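Local coordinates for protein putative alpha-L-fucosidase (PDB 4H41) that probably cleaves alpha-L-fucosidic linkages of host glycans, as a putative alpha-L-fucosidase with a TIM-barrel fold from the gut bacterium Bacteroides thetaiotaomicron, at residues B[82-87]-B[143-148]; B[51-56]-B[102-107]; B[57-62]-B[318-323]. One frame throughout, in Å; residues are numbered along the deposited sequence.

Contact 1. Residues B[82-87]-B[143-148]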
loop_
_atom_site.group_PDB
_atom_site.type_symbol
_atom_site.label_atom_id
_atom_site.label_comp_id
_atom_site.label_asym_id
_atom_site.label_seq_id
_atom_site.Cartn_x
_atom_site.Cartn_y
_atom_site.Cartn_z
HETATM N N MSE B 82 21.533 -12.660 -1.611
HETATM C CA MSE B 82 21.522 -14.108 -1.500
HETATM C C MSE B 82 20.869 -14.541 -0.191
HETATM O O MSE B 82 20.758 -13.774 0.762
HETATM C CB MSE B 82 22.929 -14.694 -1.630
HETATM C CG MSE B 82 23.845 -14.305 -0.493
HETATM SE SE MSE B 82 25.684 -14.917 -0.726
HETATM C CE MSE B 82 26.312 -13.563 -1.849
ATOM N N THR B 83 20.462 -15.806 -0.166
ATOM C CA THR B 83 19.758 -16.417 0.961
ATOM C C THR B 83 20.638 -17.291 1.827
ATOM O O THR B 83 20.164 -17.801 2.841
ATOM C CB THR B 83 18.598 -17.274 0.429
ATOM O OG1 THR B 83 19.104 -18.348 -0.355
ATOM C CG2 THR B 83 17.587 -16.469 -0.338
ATOM N N TYR B 84 21.872 -17.546 1.413
ATOM C CA TYR B 84 22.796 -18.398 2.165
ATOM C C TYR B 84 24.241 -17.926 1.873
ATOM O O TYR B 84 24.439 -17.227 0.874
ATOM C CB TYR B 84 22.585 -19.872 1.778
ATOM C CG TYR B 84 23.085 -20.222 0.395
ATOM C CD1 TYR B 84 22.343 -19.903 -0.736
ATOM C CD2 TYR B 84 24.306 -20.863 0.214
ATOM C CE1 TYR B 84 22.818 -20.181 -2.014
ATOM C CE2 TYR B 84 24.775 -21.178 -1.059
ATOM C CZ TYR B 84 23.993 -20.893 -2.168
ATOM O OH TYR B 84 24.485 -21.081 -3.433
ATOM N N PRO B 85 25.240 -18.336 2.679
ATOM C CA PRO B 85 26.613 -17.831 2.484
ATOM C C PRO B 85 27.326 -18.584 1.373
ATOM O O PRO B 85 28.156 -19.447 1.627
ATOM C CB PRO B 85 27.264 -18.035 3.856
ATOM C CG PRO B 85 26.558 -19.201 4.428
ATOM C CD PRO B 85 25.139 -19.134 3.915
ATOM N N SER B 86 26.960 -18.264 0.133
ATOM C CA SER B 86 27.495 -18.907 -1.067
ATOM C C SER B 86 28.954 -18.562 -1.315
ATOM O O SER B 86 29.227 -17.433 -1.702
ATOM C CB SER B 86 26.688 -18.463 -2.289
ATOM O OG SER B 86 27.336 -18.769 -3.514
ATOM N N PRO B 87 29.913 -19.515 -1.230
ATOM C CA PRO B 87 31.302 -19.164 -1.560
ATOM C C PRO B 87 31.425 -18.607 -2.982
ATOM O O PRO B 87 32.119 -17.629 -3.196
ATOM C CB PRO B 87 32.060 -20.501 -1.405
ATOM C CG PRO B 87 31.226 -21.288 -0.490
ATOM C CD PRO B 87 29.811 -20.910 -0.767
ATOM N N ILE B 143 24.133 -24.838 -7.960
ATOM C CA ILE B 143 23.641 -26.205 -7.813
ATOM C C ILE B 143 24.720 -27.100 -7.179
ATOM O O ILE B 143 24.414 -27.818 -6.240
ATOM C CB ILE B 143 23.151 -26.765 -9.173
ATOM C CG1 ILE B 143 21.896 -25.979 -9.655
ATOM C CG2 ILE B 143 22.829 -28.288 -9.087
ATOM C CD1 ILE B 143 21.603 -26.118 -11.213
ATOM N N ASP B 144 25.951 -27.045 -7.669
ATOM C CA ASP B 144 27.054 -27.884 -7.164
ATOM C C ASP B 144 27.314 -27.647 -5.659
ATOM O O ASP B 144 27.306 -28.595 -4.878
ATOM C CB ASP B 144 28.326 -27.620 -7.949
ATOM C CG ASP B 144 29.561 -28.270 -7.321
ATOM O OD1 ASP B 144 29.586 -29.526 -7.223
ATOM O OD2 ASP B 144 30.458 -27.513 -6.832
ATOM N N GLU B 145 27.421 -26.393 -5.245
ATOM C CA GLU B 145 27.766 -26.100 -3.838
ATOM C C GLU B 145 26.589 -26.358 -2.907
ATOM O O GLU B 145 26.777 -26.868 -1.808
ATOM C CB GLU B 145 28.339 -24.665 -3.673
ATOM C CG GLU B 145 27.358 -23.552 -3.897
ATOM C CD GLU B 145 27.887 -22.136 -3.782
ATOM O OE1 GLU B 145 29.113 -21.909 -3.876
ATOM O OE2 GLU B 145 27.037 -21.233 -3.648
ATOM N N VAL B 146 25.379 -26.077 -3.360
ATOM C CA VAL B 146 24.188 -26.282 -2.565
ATOM C C VAL B 146 23.912 -27.777 -2.329
ATOM O O VAL B 146 23.500 -28.136 -1.235
ATOM C CB VAL B 146 23.005 -25.529 -3.215
ATOM C CG1 VAL B 146 21.680 -26.105 -2.812
ATOM C CG2 VAL B 146 23.107 -24.049 -2.855
ATOM N N TRP B 147 24.138 -28.637 -3.301
ATOM C CA TRP B 147 23.993 -30.081 -3.059
ATOM C C TRP B 147 24.982 -30.534 -1.976
ATOM O O TRP B 147 24.621 -31.268 -1.060
ATOM C CB TRP B 147 24.213 -30.921 -4.324
ATOM C CG TRP B 147 23.908 -32.366 -4.057
ATOM C CD1 TRP B 147 24.810 -33.387 -3.905
ATOM C CD2 TRP B 147 22.637 -32.893 -3.664
ATOM N NE1 TRP B 147 24.160 -34.539 -3.518
ATOM C CE2 TRP B 147 22.822 -34.265 -3.375
ATOM C CE3 TRP B 147 21.338 -32.364 -3.623
ATOM C CZ2 TRP B 147 21.771 -35.083 -2.948
ATOM C CZ3 TRP B 147 20.308 -33.173 -3.177
ATOM C CH2 TRP B 147 20.523 -34.523 -2.886
ATOM N N LYS B 148 26.215 -30.049 -2.054
ATOM C CA LYS B 148 27.245 -30.435 -1.086
ATOM C C LYS B 148 27.003 -29.852 0.293
ATOM O O LYS B 148 27.165 -30.552 1.287
ATOM C CB LYS B 148 28.630 -30.013 -1.579
ATOM C CG LYS B 148 29.086 -30.846 -2.780
ATOM C CD LYS B 148 30.260 -30.207 -3.524
#

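Contact 2. Residues B[51-56]-B[102-107]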
loop_
_atom_site.group_PDB
_atom_site.type_symbol
_atom_site.label_atom_id
_atom_site.label_comp_id
_atom_site.label_asym_id
_atom_site.label_seq_id
_atom_site.Cartn_x
_atom_site.Cartn_y
_atom_site.Cartn_z
ATOM N N TRP B 51 10.945 -10.698 9.438
ATOM C CA TRP B 51 10.790 -11.819 10.348
ATOM C C TRP B 51 12.126 -12.479 10.650
ATOM O O TRP B 51 13.015 -12.496 9.797
ATOM C CB TRP B 51 9.863 -12.874 9.736
ATOM C CG TRP B 51 8.427 -12.503 9.684
ATOM C CD1 TRP B 51 7.832 -11.373 10.160
ATOM C CD2 TRP B 51 7.385 -13.304 9.120
ATOM N NE1 TRP B 51 6.483 -11.405 9.894
ATOM C CE2 TRP B 51 6.171 -12.613 9.315
ATOM C CE3 TRP B 51 7.357 -14.562 8.515
ATOM C CZ2 TRP B 51 4.950 -13.101 8.823
ATOM C CZ3 TRP B 51 6.152 -15.055 8.045
ATOM C CH2 TRP B 51 4.960 -14.321 8.210
ATOM N N GLY B 52 12.237 -13.004 11.864
ATOM C CA GLY B 52 13.347 -13.815 12.319
ATOM C C GLY B 52 12.885 -15.253 12.444
ATOM O O GLY B 52 11.767 -15.602 12.037
ATOM N N GLU B 53 13.745 -16.113 12.986
ATOM C CA GLU B 53 13.410 -17.536 13.096
ATOM C C GLU B 53 12.150 -17.772 13.935
ATOM O O GLU B 53 11.386 -18.670 13.618
ATOM C CB GLU B 53 14.576 -18.334 13.677
ATOM C CG GLU B 53 14.318 -19.831 13.579
ATOM C CD GLU B 53 15.522 -20.734 13.619
ATOM O OE1 GLU B 53 16.585 -20.359 13.071
ATOM O OE2 GLU B 53 15.345 -21.894 14.049
ATOM N N LYS B 54 11.908 -16.973 14.976
ATOM C CA LYS B 54 10.691 -17.150 15.799
ATOM C C LYS B 54 9.414 -16.991 14.985
ATOM O O LYS B 54 8.482 -17.811 15.084
ATOM C CB LYS B 54 10.684 -16.143 16.943
ATOM C CG LYS B 54 9.559 -16.314 17.937
ATOM C CD LYS B 54 9.585 -15.190 18.975
ATOM C CE LYS B 54 8.939 -15.599 20.264
ATOM N NZ LYS B 54 8.684 -14.439 21.165
ATOM N N GLU B 55 9.375 -15.940 14.174
ATOM C CA GLU B 55 8.233 -15.653 13.311
ATOM C C GLU B 55 8.088 -16.705 12.223
ATOM O O GLU B 55 6.964 -17.140 11.927
ATOM C CB GLU B 55 8.388 -14.273 12.670
ATOM C CG GLU B 55 8.240 -13.121 13.653
ATOM C CD GLU B 55 9.423 -12.874 14.562
ATOM O OE1 GLU B 55 10.564 -13.189 14.153
ATOM O OE2 GLU B 55 9.223 -12.327 15.667
ATOM N N TRP B 56 9.207 -17.162 11.653
ATOM C CA TRP B 56 9.131 -18.187 10.595
ATOM C C TRP B 56 8.655 -19.506 11.166
ATOM O O TRP B 56 7.812 -20.165 10.552
ATOM C CB TRP B 56 10.465 -18.334 9.874
ATOM C CG TRP B 56 10.609 -17.340 8.773
ATOM C CD1 TRP B 56 11.443 -16.264 8.727
ATOM C CD2 TRP B 56 9.834 -17.301 7.574
ATOM N NE1 TRP B 56 11.267 -15.583 7.545
ATOM C CE2 TRP B 56 10.276 -16.192 6.823
ATOM C CE3 TRP B 56 8.765 -18.062 7.081
ATOM C CZ2 TRP B 56 9.679 -15.825 5.602
ATOM C CZ3 TRP B 56 8.258 -17.755 5.824
ATOM C CH2 TRP B 56 8.713 -16.641 5.108
ATOM N N VAL B 102 18.574 -20.707 3.970
ATOM C CA VAL B 102 18.474 -22.081 3.446
ATOM C C VAL B 102 18.525 -23.066 4.631
ATOM O O VAL B 102 17.653 -23.932 4.751
ATOM C CB VAL B 102 19.540 -22.370 2.377
ATOM C CG1 VAL B 102 19.483 -23.814 1.946
ATOM C CG2 VAL B 102 19.319 -21.474 1.158
ATOM N N ASP B 103 19.499 -22.882 5.526
ATOM C CA ASP B 103 19.630 -23.684 6.743
ATOM C C ASP B 103 18.349 -23.582 7.570
ATOM O O ASP B 103 17.810 -24.594 8.008
ATOM C CB ASP B 103 20.822 -23.198 7.581
ATOM C CG ASP B 103 20.812 -23.738 9.006
ATOM O OD1 ASP B 103 21.086 -24.938 9.183
ATOM O OD2 ASP B 103 20.453 -22.973 9.934
HETATM N N MSE B 104 17.846 -22.362 7.758
HETATM C CA MSE B 104 16.661 -22.148 8.582
HETATM C C MSE B 104 15.461 -22.847 8.007
HETATM O O MSE B 104 14.774 -23.562 8.741
HETATM C CB MSE B 104 16.346 -20.647 8.729
HETATM C CG MSE B 104 15.251 -20.377 9.730
HETATM SE SE MSE B 104 14.648 -18.565 9.584
HETATM C CE MSE B 104 13.747 -18.723 7.842
ATOM N N TYR B 105 15.179 -22.630 6.725
ATOM C CA TYR B 105 14.016 -23.269 6.096
ATOM C C TYR B 105 14.127 -24.775 6.073
ATOM O O TYR B 105 13.130 -25.448 6.271
ATOM C CB TYR B 105 13.787 -22.757 4.672
ATOM C CG TYR B 105 13.360 -21.318 4.606
ATOM C CD1 TYR B 105 12.327 -20.833 5.415
ATOM C CD2 TYR B 105 13.906 -20.450 3.668
ATOM C CE1 TYR B 105 11.879 -19.525 5.301
ATOM C CE2 TYR B 105 13.463 -19.135 3.554
ATOM C CZ TYR B 105 12.450 -18.680 4.370
ATOM O OH TYR B 105 11.992 -17.397 4.230
ATOM N N LEU B 106 15.306 -25.318 5.803
ATOM C CA LEU B 106 15.489 -26.778 5.822
ATOM C C LEU B 106 15.201 -27.347 7.216
ATOM O O LEU B 106 14.543 -28.388 7.311
ATOM C CB LEU B 106 16.871 -27.144 5.355
ATOM C CG LEU B 106 17.064 -27.051 3.843
ATOM C CD1 LEU B 106 18.531 -27.079 3.481
ATOM C CD2 LEU B 106 16.378 -28.191 3.123
ATOM N N ARG B 107 15.636 -26.667 8.284
ATOM C CA ARG B 107 15.380 -27.122 9.660
ATOM C C ARG B 107 13.894 -27.022 9.987
ATOM O O ARG B 107 13.336 -27.919 10.608
ATOM C CB ARG B 107 16.213 -26.332 10.676
ATOM C CG ARG B 107 17.676 -26.762 10.677
ATOM C CD ARG B 107 18.474 -26.133 11.807
ATOM N NE ARG B 107 18.649 -24.694 11.623
ATOM C CZ ARG B 107 17.944 -23.731 12.199
ATOM N NH1 ARG B 107 16.963 -24.028 13.049
ATOM N NH2 ARG B 107 18.208 -22.455 11.927
#

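Contact 3. Residues B[57-62]-B[318-323]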
loop_
_atom_site.group_PDB
_atom_site.type_symbol
_atom_site.label_atom_id
_atom_site.label_comp_id
_atom_site.label_asym_id
_atom_site.label_seq_id
_atom_site.Cartn_x
_atom_site.Cartn_y
_atom_site.Cartn_z
ATOM N N ASP B 57 9.092 -19.871 12.366
ATOM C CA ASP B 57 8.611 -21.087 13.025
ATOM C C ASP B 57 7.094 -21.022 13.218
ATOM O O ASP B 57 6.375 -21.980 12.907
ATOM C CB ASP B 57 9.308 -21.278 14.369
ATOM C CG ASP B 57 8.706 -22.418 15.167
ATOM O OD1 ASP B 57 9.016 -23.586 14.850
ATOM O OD2 ASP B 57 7.844 -22.145 16.021
ATOM N N LEU B 58 6.607 -19.899 13.698
ATOM C CA LEU B 58 5.158 -19.723 13.879
ATOM C C LEU B 58 4.416 -19.780 12.527
ATOM O O LEU B 58 3.349 -20.387 12.433
ATOM C CB LEU B 58 4.893 -18.402 14.596
ATOM C CG LEU B 58 3.437 -17.980 14.781
ATOM C CD1 LEU B 58 2.683 -19.007 15.630
ATOM C CD2 LEU B 58 3.345 -16.583 15.445
ATOM N N ASP B 59 4.998 -19.207 11.465
ATOM C CA ASP B 59 4.338 -19.291 10.162
ATOM C C ASP B 59 4.276 -20.707 9.658
ATOM O O ASP B 59 3.246 -21.094 9.086
ATOM C CB ASP B 59 4.982 -18.390 9.076
ATOM C CG ASP B 59 3.911 -17.532 8.455
ATOM O OD1 ASP B 59 3.093 -16.983 9.208
ATOM O OD2 ASP B 59 3.871 -17.439 7.207
ATOM N N PHE B 60 5.303 -21.503 9.902
ATOM C CA PHE B 60 5.272 -22.908 9.480
ATOM C C PHE B 60 4.145 -23.652 10.219
ATOM O O PHE B 60 3.515 -24.553 9.650
ATOM C CB PHE B 60 6.619 -23.578 9.693
ATOM C CG PHE B 60 7.540 -23.498 8.486
ATOM C CD1 PHE B 60 8.036 -22.268 8.047
ATOM C CD2 PHE B 60 7.931 -24.650 7.809
ATOM C CE1 PHE B 60 8.881 -22.184 6.935
ATOM C CE2 PHE B 60 8.813 -24.570 6.722
ATOM C CZ PHE B 60 9.315 -23.341 6.324
ATOM N N GLN B 61 3.881 -23.286 11.487
ATOM C CA GLN B 61 2.761 -23.851 12.242
ATOM C C GLN B 61 1.412 -23.481 11.603
ATOM O O GLN B 61 0.543 -24.356 11.486
ATOM C CB GLN B 61 2.776 -23.373 13.690
ATOM C CG GLN B 61 3.963 -23.856 14.512
ATOM C CD GLN B 61 3.899 -23.271 15.882
ATOM O OE1 GLN B 61 2.879 -23.412 16.564
ATOM N NE2 GLN B 61 4.985 -22.657 16.351
ATOM N N HIS B 62 1.263 -22.216 11.138
ATOM C CA HIS B 62 0.019 -21.765 10.477
ATOM C C HIS B 62 -0.151 -22.526 9.157
ATOM O O HIS B 62 -1.266 -22.897 8.792
ATOM C CB HIS B 62 -0.013 -20.219 10.217
ATOM C CG HIS B 62 -0.029 -19.351 11.450
ATOM N ND1 HIS B 62 -0.926 -19.579 12.486
ATOM C CD2 HIS B 62 0.669 -18.226 11.720
ATOM C CE1 HIS B 62 -0.695 -18.630 13.384
ATOM N NE2 HIS B 62 0.270 -17.796 12.973
ATOM N N SER B 318 -1.367 -15.550 5.687
ATOM C CA SER B 318 -1.014 -15.884 7.058
ATOM C C SER B 318 -1.689 -15.037 8.101
ATOM O O SER B 318 -1.661 -13.823 8.002
ATOM C CB SER B 318 0.487 -15.730 7.254
ATOM O OG SER B 318 0.839 -15.919 8.622
ATOM N N PRO B 319 -2.109 -15.634 9.231
ATOM C CA PRO B 319 -2.555 -14.815 10.378
ATOM C C PRO B 319 -1.476 -13.880 10.943
ATOM O O PRO B 319 -1.792 -12.898 11.616
ATOM C CB PRO B 319 -2.911 -15.894 11.448
ATOM C CG PRO B 319 -3.243 -17.093 10.673
ATOM C CD PRO B 319 -2.273 -17.075 9.496
ATOM N N GLN B 320 -0.194 -14.142 10.627
ATOM C CA GLN B 320 0.918 -13.319 11.081
ATOM C C GLN B 320 1.286 -12.206 10.114
ATOM O O GLN B 320 2.082 -11.323 10.474
ATOM C CB GLN B 320 2.137 -14.247 11.258
ATOM C CG GLN B 320 3.250 -13.631 12.070
ATOM C CD GLN B 320 4.354 -14.610 12.394
ATOM O OE1 GLN B 320 5.117 -14.360 13.306
ATOM N NE2 GLN B 320 4.522 -15.716 11.642
ATOM N N SER B 321 0.713 -12.191 8.914
ATOM C CA SER B 321 1.069 -11.166 7.947
ATOM C C SER B 321 0.759 -9.747 8.434
ATOM O O SER B 321 -0.286 -9.494 9.040
ATOM C CB SER B 321 0.336 -11.366 6.625
ATOM O OG SER B 321 0.733 -10.355 5.710
ATOM N N ALA B 322 1.605 -8.797 7.990
ATOM C CA ALA B 322 1.371 -7.356 8.195
ATOM C C ALA B 322 0.104 -6.895 7.462
ATOM O O ALA B 322 -0.453 -5.846 7.788
ATOM C CB ALA B 322 2.575 -6.566 7.686
ATOM N N TYR B 323 -0.329 -7.649 6.422
ATOM C CA TYR B 323 -1.542 -7.386 5.689
ATOM C C TYR B 323 -2.629 -8.163 6.402
ATOM O O TYR B 323 -2.777 -9.366 6.179
ATOM C CB TYR B 323 -1.422 -7.823 4.207
ATOM C CG TYR B 323 -0.208 -7.293 3.478
ATOM C CD1 TYR B 323 0.338 -6.037 3.792
ATOM C CD2 TYR B 323 0.354 -7.996 2.421
ATOM C CE1 TYR B 323 1.388 -5.505 3.057
ATOM C CE2 TYR B 323 1.442 -7.493 1.711
ATOM C CZ TYR B 323 1.957 -6.249 2.033
ATOM O OH TYR B 323 3.037 -5.732 1.361
#

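Contact 1. Residues B[82-87]-B[143-148]
The Y84 ring meets the carboxylate of E145 at its hydroxyl edge, with OE2 lying near the ring plane and the two planes almost perpendicular, 84° apart. T83 OG1 lies in plane at another part of the edge, while V146 CG2 comes in obliquely, 3.3 Å from Y84 CZ. This is the outer shell of a TIM barrel: the loop after strand 81-82 folds against helix 136-151, and S86 is the N-cap of the short helix 87-91. An inverse gamma turn centred on P85 bends the chain between Y84 and S86, and both side chains reach the same acceptor. Y84 OH donates to E145 OE2 (2.6 Å) on the anti lone pair, and S86 OG donates to it over a very short 2.5 Å. Meanwhile S86 OG accepts from L89 N, as a capping serine should, and E145 OE1 accepts from Y88 N. Glutamate suits the place because its two oxygens can serve two hydroxyls and a helix N-terminus together; those donors probably stabilise its negative charge. E145 CG sits between the backbone N and the carbonyl carbon (chi1 69°), an uncommon choice within a helix, and the extended chain beyond carries the carboxylate across to the loop. Proline suits the first turn of a helix, where its missing N-H costs no helical hydrogen bond, and its ring passes alongside the acid, P87 CD lying 3.3 Å from E145 OE1.

Contact 2. Residues B[51-56]-B[102-107]
Y105 drives the edge of its ring into the face of the W56 indole, a T-shaped pair with planes at 89° and centroids 5.1 Å apart (the six-membered ring of W56). Its hydroxyl ends above that face, OH lying 3.1 Å from W56 CZ2; buried here, it has no hydrogen-bonding partner in the model. Selenomethionine M104 shares the face: a bend at chi3 (70°) brings CE over the five-membered ring, 3.8 Å from its centroid, in a CH-pi contact. W51 covers the opposite face, so the indole is sandwiched. These residues join helices 53-65 and 101-111, the helices that follow the first strand, 34-39, and the second, 70-73, of the TIM barrel, where broad apolar side chains suit the interface. Beside the rings the chemistry turns ionic. R107 grips E53 end-on, NH1 to OE2 and NH2 to OE1, both at 2.9 Å and nearly straight, and takes D103 side-on, NE and NH2 both reaching OD2. With a leucine in place of R107, the buried E53 carboxylate would probably be left without its countercharge, and D103 with less to fix its rotation. D103 OD1 also bonds Y154 OH, and E53 N donates to S22 OG of the second subunit.

Contact 3. Residues B[57-62]-B[318-323]
Q320, H62 and D59 carry this contact. Q320 leaves its backbone with CG opposite N (chi1 -164°) and runs on extended, laying its amide beside helix 53-65. There NE2 donates to D59 OD1 (3.1 Å), meeting it from above the carboxylate plane, and gives its stronger bond to the carbonyl of E55; the other amide end, OE1, rests 3.6 Å from L58 CD2. A glutamine suits the spot, since one NH2 group can serve two acceptors one turn apart. D59 OD1 holds a second donor: S318 OG reaches its syn lone pair at 2.6 Å, while OD2 is bonded to S314 OG. The aspartate thus ties its helix both to the loop and to the short helix 313-316, and the buried charge is met by three hydrogen bonds. H62, a turn further on, lays one ring face against P319, whose CG stands over the ring centre 3.9 Å from the centroid, a CH-pi contact that a flat imidazole and a rigid proline make easily. S318 OG also accepts from Q320 N in an ST turn, inside a type I turn from S318 to S321. Joining the first outer helix to the loop between helices 313-316 and 324-337, beyond the last strand, the arrangement belongs to the closure of a TIM barrel.

Overall arrangement
All three contacts lie in the outer layer of the barrel, their centres about 17 to 20 Å from the centre of the chain. Contacts 1 and 2 are buried, contact 3 partly so. Contacts 2 and 3 share helix 53-65, which packs on helix 101-111 through one side and on the loop 318-323 through another; they touch where Q320 meets E55. All three touch the second subunit, contact 1 through P85 alone. Contact 1 touches contact 2 through V102, whose CG2 packs on T83 and Y84, but stays about 13 Å (nearest atoms) from contact 3. Helix-on-helix packing gives contact 2 aromatic rings and an ionic network, whereas the two loop-to-helix contacts rely on a carboxylate gripped by neutral donors.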